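Side-chain contacts in TetR family transcriptional regulator (Mycobacterium smegmatis, PDB 5XS9), which probably binds operator DNA as a dimer, through a helix-turn-helix domain, to regulate the transcription of biotin-related genes: residues 144-147 with 148-152; 111-114 with 115-119; 44-47 with 48-51; 12-15 with 16-20. All blocks are in the same frame, centred on the assembly; numbering follows the deposited sequence.

How the contacts relate
Contacts 3 and 4 belong to the N-terminal DNA-binding domain, and contacts 1 and 2 to the larger C-terminal domain expected to carry regulation and dimerisation. Only contacts 3 and 4 touch, where Leu50 CD1 packs on Ala12 CB at 3.9 Å and so joins helix 47-58 to helix 5-19; their centres are 15 Å apart. Contact 1 lies about 7 Å from contact 4 by nearest atoms, without touching it. Contact 2 is remote from contact 4, with centres 30 Å apart, on the opposite side of the chain's centre. Contacts 1 and 2 occupy successive helices, 25 Å between centres. Of the four, contact 1 alone meets the second subunit.

Contact 1: residues 144-147 with 148-152; sequences TVDE and QSRLQ
Asp146 and Arg150, one turn apart on helix 129-155 of the TetR C-terminal domain, form an i to i+4 salt bridge along the helix. Asp146 OD2 receives Arg150 NE at 2.8 Å. That nitrogen approaches from above the carboxylate plane, whereas the oxygen lies almost in the guanidinium plane; the two planes stand 53° apart. Arg150 NH2 is modelled unusually close to the same oxygen, so its exact distance is doubtful. A bend at chi3 (-87°) turns the long arginine back toward Asp146 and lays one face of its guanidinium over Glu147 CA. Tyr138 of the second subunit packs on both partners, placing the pair at the dimer interface, where TetR-family helices associate into a bundle. Ser149, which packs on Ala101 of that subunit, is small enough to fold onto its own helix: its OG gives Val145 O a 2.8 Å hydrogen bond, beside the backbone bond from Ser149 N at 3.0 Å. The two donors reach Val145 O from opposite faces of the carbonyl plane. Elsewhere on the helix, extended Glu147 runs alongside Leu151, with Glu147 CG 4.1 Å from Leu151 CD1. The Glu147 carboxylate pairs with Arg83 of helix 71-87.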
loop_
_atom_site.group_PDB
_atom_site.type_symbol
_atom_site.label_atom_id
_atom_site.label_comp_id
_atom_site.label_asym_id
_atom_site.label_seq_id
_atom_site.Cartn_x
_atom_site.Cartn_y
_atom_site.Cartn_z
ATOM N N THR A 144 1.030 5.910 2.875
ATOM C CA THR A 144 2.451 6.179 3.091
ATOM C C THR A 144 3.349 5.503 2.042
ATOM O O THR A 144 4.324 6.115 1.644
ATOM C CB THR A 144 2.906 5.828 4.510
ATOM O OG1 THR A 144 2.003 6.422 5.484
ATOM C CG2 THR A 144 4.266 6.351 4.730
ATOM N N VAL A 145 3.001 4.307 1.528
ATOM C CA VAL A 145 3.670 3.781 0.381
ATOM C C VAL A 145 3.547 4.752 -0.789
ATOM O O VAL A 145 4.514 4.979 -1.506
ATOM C CB VAL A 145 3.124 2.359 -0.022
ATOM C CG1 VAL A 145 3.713 1.920 -1.349
ATOM C CG2 VAL A 145 3.446 1.320 1.075
ATOM N N ASP A 146 2.361 5.288 -1.027
ATOM C CA ASP A 146 2.140 6.152 -2.153
ATOM C C ASP A 146 2.948 7.464 -1.974
ATOM O O ASP A 146 3.657 7.908 -2.895
ATOM C CB ASP A 146 0.666 6.453 -2.246
ATOM C CG ASP A 146 0.307 7.415 -3.394
ATOM O OD1 ASP A 146 0.129 6.974 -4.504
ATOM O OD2 ASP A 146 0.171 8.621 -3.167
ATOM N N GLU A 147 2.884 8.026 -0.773
ATOM C CA GLU A 147 3.603 9.290 -0.432
ATOM C C GLU A 147 5.135 9.171 -0.606
ATOM O O GLU A 147 5.800 9.980 -1.234
ATOM C CB GLU A 147 3.225 9.706 0.983
ATOM C CG GLU A 147 3.945 10.933 1.524
ATOM C CD GLU A 147 3.545 11.226 2.962
ATOM O OE1 GLU A 147 3.233 10.303 3.760
ATOM O OE2 GLU A 147 3.556 12.393 3.288
ATOM N N GLN A 148 5.681 8.102 -0.113
ATOM C CA GLN A 148 7.106 7.871 -0.138
ATOM C C GLN A 148 7.618 7.484 -1.513
ATOM O O GLN A 148 8.699 7.936 -1.918
ATOM C CB GLN A 148 7.407 6.871 0.970
ATOM C CG GLN A 148 8.822 6.517 1.213
ATOM C CD GLN A 148 8.948 5.757 2.516
ATOM O OE1 GLN A 148 8.319 4.690 2.708
ATOM N NE2 GLN A 148 9.768 6.277 3.410
ATOM N N SER A 149 6.853 6.718 -2.298
ATOM C CA SER A 149 7.225 6.554 -3.636
ATOM C C SER A 149 7.310 7.895 -4.361
ATOM O O SER A 149 8.226 8.105 -5.135
ATOM C CB SER A 149 6.207 5.750 -4.446
ATOM O OG SER A 149 6.089 4.556 -3.785
ATOM N N ARG A 150 6.303 8.711 -4.226
ATOM C CA ARG A 150 6.323 10.014 -4.873
ATOM C C ARG A 150 7.481 10.911 -4.433
ATOM O O ARG A 150 8.121 11.502 -5.265
ATOM C CB ARG A 150 4.992 10.707 -4.735
ATOM C CG ARG A 150 3.920 9.963 -5.529
ATOM C CD ARG A 150 2.611 10.733 -5.632
ATOM N NE ARG A 150 1.747 10.480 -4.536
ATOM C CZ ARG A 150 1.581 11.295 -3.476
ATOM N NH1 ARG A 150 2.205 12.490 -3.390
ATOM N NH2 ARG A 150 0.780 10.903 -2.459
ATOM N N LEU A 151 7.784 10.946 -3.147
ATOM C CA LEU A 151 8.887 11.779 -2.626
ATOM C C LEU A 151 10.211 11.242 -3.145
ATOM O O LEU A 151 11.075 12.025 -3.522
ATOM C CB LEU A 151 8.918 11.801 -1.078
ATOM C CG LEU A 151 7.844 12.542 -0.282
ATOM C CD1 LEU A 151 7.880 12.154 1.226
ATOM C CD2 LEU A 151 8.059 14.052 -0.525
ATOM N N GLN A 152 10.364 9.918 -3.202
ATOM C CA GLN A 152 11.649 9.293 -3.591
ATOM C C GLN A 152 11.921 9.524 -5.056
ATOM O O GLN A 152 13.062 9.774 -5.441
ATOM C CB GLN A 152 11.745 7.786 -3.267
ATOM C CG GLN A 152 11.944 7.613 -1.770
ATOM C CD GLN A 152 11.782 6.199 -1.278
ATOM O OE1 GLN A 152 11.617 5.228 -2.058
ATOM N NE2 GLN A 152 11.826 6.064 0.039
#

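Contact 2: residues 111-114 with 115-119; sequences IVEQ and LGRAA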
loop_
_atom_site.group_PDB
_atom_site.type_symbol
_atom_site.label_atom_id
_atom_site.label_comp_id
_atom_site.label_asym_id
_atom_site.label_seq_id
_atom_site.Cartn_x
_atom_site.Cartn_y
_atom_site.Cartn_z
ATOM N N ILE A 111 0.806 -2.681 17.286
ATOM C CA ILE A 111 0.071 -1.461 16.966
ATOM C C ILE A 111 -1.381 -1.759 16.623
ATOM O O ILE A 111 -2.274 -1.039 17.034
ATOM C CB ILE A 111 0.814 -0.639 15.861
ATOM C CG1 ILE A 111 2.087 0.005 16.495
ATOM C CG2 ILE A 111 -0.127 0.444 15.309
ATOM C CD1 ILE A 111 3.157 0.284 15.455
ATOM N N VAL A 112 -1.604 -2.828 15.879
ATOM C CA VAL A 112 -2.922 -3.262 15.554
ATOM C C VAL A 112 -3.759 -3.600 16.802
ATOM O O VAL A 112 -4.888 -3.149 16.940
ATOM C CB VAL A 112 -2.834 -4.530 14.665
ATOM C CG1 VAL A 112 -4.130 -5.335 14.626
ATOM C CG2 VAL A 112 -2.405 -4.153 13.279
ATOM N N GLU A 113 -3.156 -4.291 17.769
ATOM C CA GLU A 113 -3.840 -4.571 19.026
ATOM C C GLU A 113 -4.120 -3.265 19.735
ATOM O O GLU A 113 -5.201 -3.035 20.302
ATOM C CB GLU A 113 -2.987 -5.562 19.886
ATOM C CG GLU A 113 -3.333 -5.599 21.370
ATOM C CD GLU A 113 -4.501 -6.532 21.764
ATOM O OE1 GLU A 113 -5.299 -6.126 22.645
ATOM O OE2 GLU A 113 -4.616 -7.676 21.249
ATOM N N GLN A 114 -3.165 -2.361 19.744
ATOM C CA GLN A 114 -3.457 -1.108 20.382
ATOM C C GLN A 114 -4.606 -0.331 19.717
ATOM O O GLN A 114 -5.453 0.213 20.384
ATOM C CB GLN A 114 -2.178 -0.276 20.432
ATOM C CG GLN A 114 -2.263 0.941 21.263
ATOM C CD GLN A 114 -0.877 1.497 21.621
ATOM O OE1 GLN A 114 0.027 0.766 22.026
ATOM N NE2 GLN A 114 -0.739 2.795 21.533
ATOM N N LEU A 115 -4.647 -0.301 18.391
ATOM C CA LEU A 115 -5.745 0.321 17.702
ATOM C C LEU A 115 -7.118 -0.381 17.964
ATOM O O LEU A 115 -8.140 0.276 17.996
ATOM C CB LEU A 115 -5.496 0.348 16.201
ATOM C CG LEU A 115 -4.374 1.281 15.722
ATOM C CD1 LEU A 115 -4.106 0.921 14.278
ATOM C CD2 LEU A 115 -4.700 2.745 15.954
ATOM N N GLY A 116 -7.113 -1.700 18.099
ATOM C CA GLY A 116 -8.293 -2.442 18.486
ATOM C C GLY A 116 -8.882 -1.993 19.787
ATOM O O GLY A 116 -10.074 -1.899 19.893
ATOM N N ARG A 117 -8.063 -1.604 20.763
ATOM C CA ARG A 117 -8.620 -0.998 21.983
ATOM C C ARG A 117 -9.377 0.332 21.805
ATOM O O ARG A 117 -10.388 0.608 22.466
ATOM C CB ARG A 117 -7.527 -0.870 23.030
ATOM C CG ARG A 117 -7.019 -2.276 23.464
ATOM C CD ARG A 117 -6.065 -2.218 24.676
ATOM N NE ARG A 117 -4.664 -2.110 24.235
ATOM C CZ ARG A 117 -3.816 -3.131 24.065
ATOM N NH1 ARG A 117 -4.191 -4.387 24.345
ATOM N NH2 ARG A 117 -2.571 -2.900 23.609
ATOM N N ALA A 118 -8.933 1.151 20.848
ATOM C CA ALA A 118 -9.621 2.381 20.567
ATOM C C ALA A 118 -10.910 2.020 19.839
ATOM O O ALA A 118 -11.961 2.600 20.083
ATOM C CB ALA A 118 -8.717 3.287 19.674
ATOM N N ALA A 119 -10.851 1.069 18.930
ATOM C CA ALA A 119 -12.091 0.674 18.179
ATOM C C ALA A 119 -13.176 0.191 19.144
ATOM O O ALA A 119 -14.350 0.496 19.005
ATOM C CB ALA A 119 -11.790 -0.385 17.147
#
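Leu115 N bonds to Ile111 O at 2.8 Å, Gly116 N to Val112 O at 2.9 Å and Arg117 N to Glu113 O at 3.2 Å, the regular i to i+4 pattern of an alpha helix in the middle of helix 106-122. Upon this frame the side chains divide into an apolar and a charged side. Ile111 and Leu115 run side by side in the same direction, and the CG2 branch of Ile111 meets Leu115 CD1 at 4.1 Å. Branched aliphatic chains suit this place because the same side of the helix faces its neighbours: Leu115 also packs on Ser78 of helix 71-87 and on Ala133 and Ile137 of helix 129-155. Ala118, short enough for a close approach, rests on Gln74 and Ile75.

The charged pair is Glu113 with Arg117. The glutamate bends at chi2 (85°), which swings its carboxylate along the helix so that OE1 forms a salt bridge with Arg117 NH1 at 2.7 Å. Carboxylate and guanidinium planes are turned 35° from each other. Arg117 folds back at chi3, bringing one face of its guanidinium over Glu113 O, while NH1 also lies 3.3 Å from Glu113 CG. Gln114, the next residue, keeps its CB near Arg117 NH2 but sends its amide elsewhere, NE2 donating to Thr64 O and linking the helix to the loop between helix 47-58 and helix 71-87. Both charged residues are exposed, so water probably screens their attraction; the bridge is likely to add modestly to helix stability, whereas the buried Ile111-Leu115 side owes its cohesion to apolar packing.

Contact 3: residues 44-47 with 48-51; sequences FANK and QELL
Glu49 reaches back from the first turn of helix 47-58 toward Ala45 and Asn46 in the loop before it. Its CB lies 3.7 Å from Asn46 O, and its CG comes within 3.5 Å of Asn46 OD1. The chain then continues extended, carrying CD past the methyl group of Ala45, until OE1 accepts the hydrogen of Ala45 N at 3.1 Å. This bond is nearly straight at the hydrogen (177°), although the nitrogen stands well above the carboxylate plane. The backbone of Glu49 is held in return: Asn46 OD1 accepts from Glu49 N at 2.9 Å, nearly along the C=O axis. Asn46, the N-cap, can do this because its chi1 of 56° places CG between the backbone N and the carbonyl carbon, and a short amide fits there. The amide of Gln48 stacks on that of Asn46, their planes 13° apart. Phe44 anchors the loop from the apolar side, with Leu50 CA over one face of its ring, a CH-pi contact 4.0 Å from the centroid, and Leu50 CD1 at 3.6 Å from Phe44 CE2. Both residues also pack on helices 5-19 and 26-33. Phe44, Lys47 and Leu50 follow the F-x-x-K-x-x-L spacing familiar in TetR regulators, where an N-capped helix leads out of the helix-turn-helix and its apolar residues close the core of the DNA-binding domain.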
loop_
_atom_site.group_PDB
_atom_site.type_symbol
_atom_site.label_atom_id
_atom_site.label_comp_id
_atom_site.label_asym_id
_atom_site.label_seq_id
_atom_site.Cartn_x
_atom_site.Cartn_y
_atom_site.Cartn_z
ATOM N N PHE A 44 19.342 -14.948 11.324
ATOM C CA PHE A 44 18.126 -15.000 10.552
ATOM C C PHE A 44 18.159 -16.157 9.642
ATOM O O PHE A 44 19.153 -16.375 8.976
ATOM C CB PHE A 44 18.027 -13.736 9.723
ATOM C CG PHE A 44 18.145 -12.479 10.533
ATOM C CD1 PHE A 44 17.128 -12.124 11.412
ATOM C CD2 PHE A 44 19.251 -11.660 10.413
ATOM C CE1 PHE A 44 17.221 -10.970 12.154
ATOM C CE2 PHE A 44 19.341 -10.513 11.152
ATOM C CZ PHE A 44 18.329 -10.182 12.021
ATOM N N ALA A 45 17.072 -16.898 9.581
ATOM C CA ALA A 45 16.993 -18.038 8.710
ATOM C C ALA A 45 16.846 -17.667 7.254
ATOM O O ALA A 45 17.212 -18.476 6.396
ATOM C CB ALA A 45 15.894 -18.971 9.128
ATOM N N ASN A 46 16.348 -16.471 6.952
ATOM C CA ASN A 46 16.031 -16.118 5.575
ATOM C C ASN A 46 15.823 -14.641 5.474
ATOM O O ASN A 46 15.808 -13.952 6.493
ATOM C CB ASN A 46 14.827 -16.898 5.033
ATOM C CG ASN A 46 13.584 -16.737 5.895
ATOM O OD1 ASN A 46 13.211 -15.642 6.324
ATOM N ND2 ASN A 46 12.974 -17.842 6.206
ATOM N N LYS A 47 15.736 -14.135 4.248
ATOM C CA LYS A 47 15.574 -12.706 4.055
ATOM C C LYS A 47 14.281 -12.152 4.696
ATOM O O LYS A 47 14.284 -11.028 5.186
ATOM C CB LYS A 47 15.590 -12.324 2.591
ATOM C CG LYS A 47 15.459 -10.794 2.416
ATOM C CD LYS A 47 16.234 -10.137 1.277
ATOM C CE LYS A 47 15.421 -10.014 0.023
ATOM N NZ LYS A 47 14.842 -11.355 -0.242
ATOM N N GLN A 48 13.199 -12.922 4.722
ATOM C CA GLN A 48 11.956 -12.440 5.360
ATOM C C GLN A 48 12.109 -12.237 6.835
ATOM O O GLN A 48 11.475 -11.354 7.370
ATOM C CB GLN A 48 10.761 -13.387 5.185
ATOM C CG GLN A 48 10.488 -13.768 3.756
ATOM C CD GLN A 48 11.320 -14.986 3.349
ATOM O OE1 GLN A 48 12.331 -14.857 2.645
ATOM N NE2 GLN A 48 10.916 -16.180 3.834
ATOM N N GLU A 49 12.908 -13.063 7.531
ATOM C CA GLU A 49 13.151 -12.794 8.930
ATOM C C GLU A 49 14.013 -11.609 9.071
ATOM O O GLU A 49 13.858 -10.865 10.013
ATOM C CB GLU A 49 13.824 -14.002 9.638
ATOM C CG GLU A 49 12.889 -15.207 9.794
ATOM C CD GLU A 49 13.500 -16.360 10.628
ATOM O OE1 GLU A 49 14.608 -16.261 11.265
ATOM O OE2 GLU A 49 12.831 -17.385 10.614
ATOM N N LEU A 50 14.984 -11.414 8.167
ATOM C CA LEU A 50 15.834 -10.226 8.295
ATOM C C LEU A 50 14.955 -8.992 8.101
ATOM O O LEU A 50 15.048 -8.035 8.831
ATOM C CB LEU A 50 16.936 -10.205 7.239
ATOM C CG LEU A 50 17.700 -8.866 7.087
ATOM C CD1 LEU A 50 18.392 -8.496 8.366
ATOM C CD2 LEU A 50 18.659 -8.852 5.915
ATOM N N LEU A 51 14.114 -9.004 7.086
ATOM C CA LEU A 51 13.262 -7.817 6.840
ATOM C C LEU A 51 12.345 -7.532 8.015
ATOM O O LEU A 51 12.175 -6.361 8.381
ATOM C CB LEU A 51 12.478 -7.976 5.535
ATOM C CG LEU A 51 13.336 -7.960 4.264
ATOM C CD1 LEU A 51 12.507 -8.438 3.045
ATOM C CD2 LEU A 51 13.904 -6.597 4.008
#

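Contact 4: residues 12-15 with 16-20; sequences ATKI and LDDHG
Lys14 and Asp18 make an i to i+4 salt bridge in the last turns of helix 5-19, the first helix of the TetR-type DNA-binding domain, which packs against the helix-turn-helix. Lys14 NZ comes to Asp18 OD2 at 3.0 Å, on the syn side of the carboxylate. The lysine stays extended as far as CE and turns only at chi4 (48°), which tips the ammonium group toward its partner; its CG also lies 3.5 Å from the same oxygen. Both residues are exposed, a fitting place for charged groups.

Buried neighbours serve the interior. Ala12 and Leu16 face helix 47-58, and Ile15 faces helix 26-33. A methyl group at Ala12 permits close helix packing, here against Val54, and the larger Ile15 and Leu16 reach further, Ile15 to Leu29 and Glu32 and Leu16 to Ile58.

Thr13 and Asp17 lie side by side with Thr13 CG2 and Asp17 OD2 at 3.8 Å, yet their polar ends look elsewhere: Thr13 OG1 bonds to Val9 O and His57 ND1, and Asp17 OD2 to His89 ND1. Asp17 thereby ties the helix end to the loop that follows helix 71-87.

Gly20, the first residue past the helix, has a positive phi of 95°, a backbone shape that favours glycine. Its N still bonds to Leu16 O at 2.8 Å, and the last turn closes with His19 N donating to Ile15 O at 2.7 Å.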
loop_
_atom_site.group_PDB
_atom_site.type_symbol
_atom_site.label_atom_id
_atom_site.label_comp_id
_atom_site.label_asym_id
_atom_site.label_seq_id
_atom_site.Cartn_x
_atom_site.Cartn_y
_atom_site.Cartn_z
ATOM N N ALA A 12 21.935 -3.523 8.501
ATOM C CA ALA A 12 20.881 -3.823 7.483
ATOM C C ALA A 12 20.025 -2.577 7.210
ATOM O O ALA A 12 19.679 -2.290 6.058
ATOM C CB ALA A 12 20.017 -4.955 7.978
ATOM N N THR A 13 19.787 -1.787 8.275
ATOM C CA THR A 13 18.993 -0.562 8.209
ATOM C C THR A 13 19.716 0.533 7.443
ATOM O O THR A 13 19.126 1.277 6.640
ATOM C CB THR A 13 18.552 -0.115 9.650
ATOM O OG1 THR A 13 17.743 -1.166 10.163
ATOM C CG2 THR A 13 17.786 1.158 9.655
ATOM N N LYS A 14 21.012 0.591 7.624
ATOM C CA LYS A 14 21.834 1.527 6.851
ATOM C C LYS A 14 21.877 1.198 5.335
ATOM O O LYS A 14 21.827 2.078 4.499
ATOM C CB LYS A 14 23.254 1.520 7.451
ATOM C CG LYS A 14 24.185 2.585 6.904
ATOM C CD LYS A 14 25.476 2.600 7.715
ATOM C CE LYS A 14 26.660 3.069 6.890
ATOM N NZ LYS A 14 26.337 4.315 6.148
ATOM N N ILE A 15 21.919 -0.074 4.981
ATOM C CA ILE A 15 21.843 -0.449 3.571
ATOM C C ILE A 15 20.487 0.023 2.988
ATOM O O ILE A 15 20.403 0.577 1.882
ATOM C CB ILE A 15 22.014 -1.973 3.402
ATOM C CG1 ILE A 15 23.457 -2.362 3.751
ATOM C CG2 ILE A 15 21.713 -2.426 1.979
ATOM C CD1 ILE A 15 23.659 -3.822 4.074
ATOM N N LEU A 16 19.430 -0.229 3.741
ATOM C CA LEU A 16 18.098 0.201 3.370
ATOM C C LEU A 16 18.065 1.675 3.160
ATOM O O LEU A 16 17.624 2.119 2.109
ATOM C CB LEU A 16 17.073 -0.233 4.426
ATOM C CG LEU A 16 15.674 0.358 4.166
ATOM C CD1 LEU A 16 14.955 -0.431 3.096
ATOM C CD2 LEU A 16 14.893 0.308 5.443
ATOM N N ASP A 17 18.514 2.439 4.156
ATOM C CA ASP A 17 18.534 3.910 4.038
ATOM C C ASP A 17 19.338 4.387 2.860
ATOM O O ASP A 17 18.849 5.153 2.063
ATOM C CB ASP A 17 19.007 4.578 5.371
ATOM C CG ASP A 17 17.966 4.418 6.481
ATOM O OD1 ASP A 17 16.789 4.349 6.099
ATOM O OD2 ASP A 17 18.259 4.327 7.699
ATOM N N ASP A 18 20.567 3.917 2.758
ATOM C CA ASP A 18 21.486 4.344 1.675
ATOM C C ASP A 18 21.124 3.849 0.284
ATOM O O ASP A 18 21.347 4.542 -0.709
ATOM C CB ASP A 18 22.922 3.895 2.008
ATOM C CG ASP A 18 23.485 4.582 3.233
ATOM O OD1 ASP A 18 22.951 5.592 3.689
ATOM O OD2 ASP A 18 24.464 4.068 3.784
ATOM N N HIS A 19 20.566 2.654 0.180
ATOM C CA HIS A 19 20.456 2.046 -1.136
ATOM C C HIS A 19 19.113 1.542 -1.533
ATOM O O HIS A 19 18.971 1.145 -2.667
ATOM C CB HIS A 19 21.461 0.878 -1.239
ATOM C CG HIS A 19 22.877 1.312 -1.080
ATOM N ND1 HIS A 19 23.485 2.177 -1.962
ATOM C CD2 HIS A 19 23.791 1.046 -0.117
ATOM C CE1 HIS A 19 24.717 2.415 -1.559
ATOM N NE2 HIS A 19 24.921 1.753 -0.435
ATOM N N GLY A 20 18.140 1.495 -0.619
ATOM C CA GLY A 20 16.829 1.046 -0.963
ATOM C C GLY A 20 16.588 -0.417 -0.681
ATOM O O GLY A 20 17.500 -1.217 -0.525
#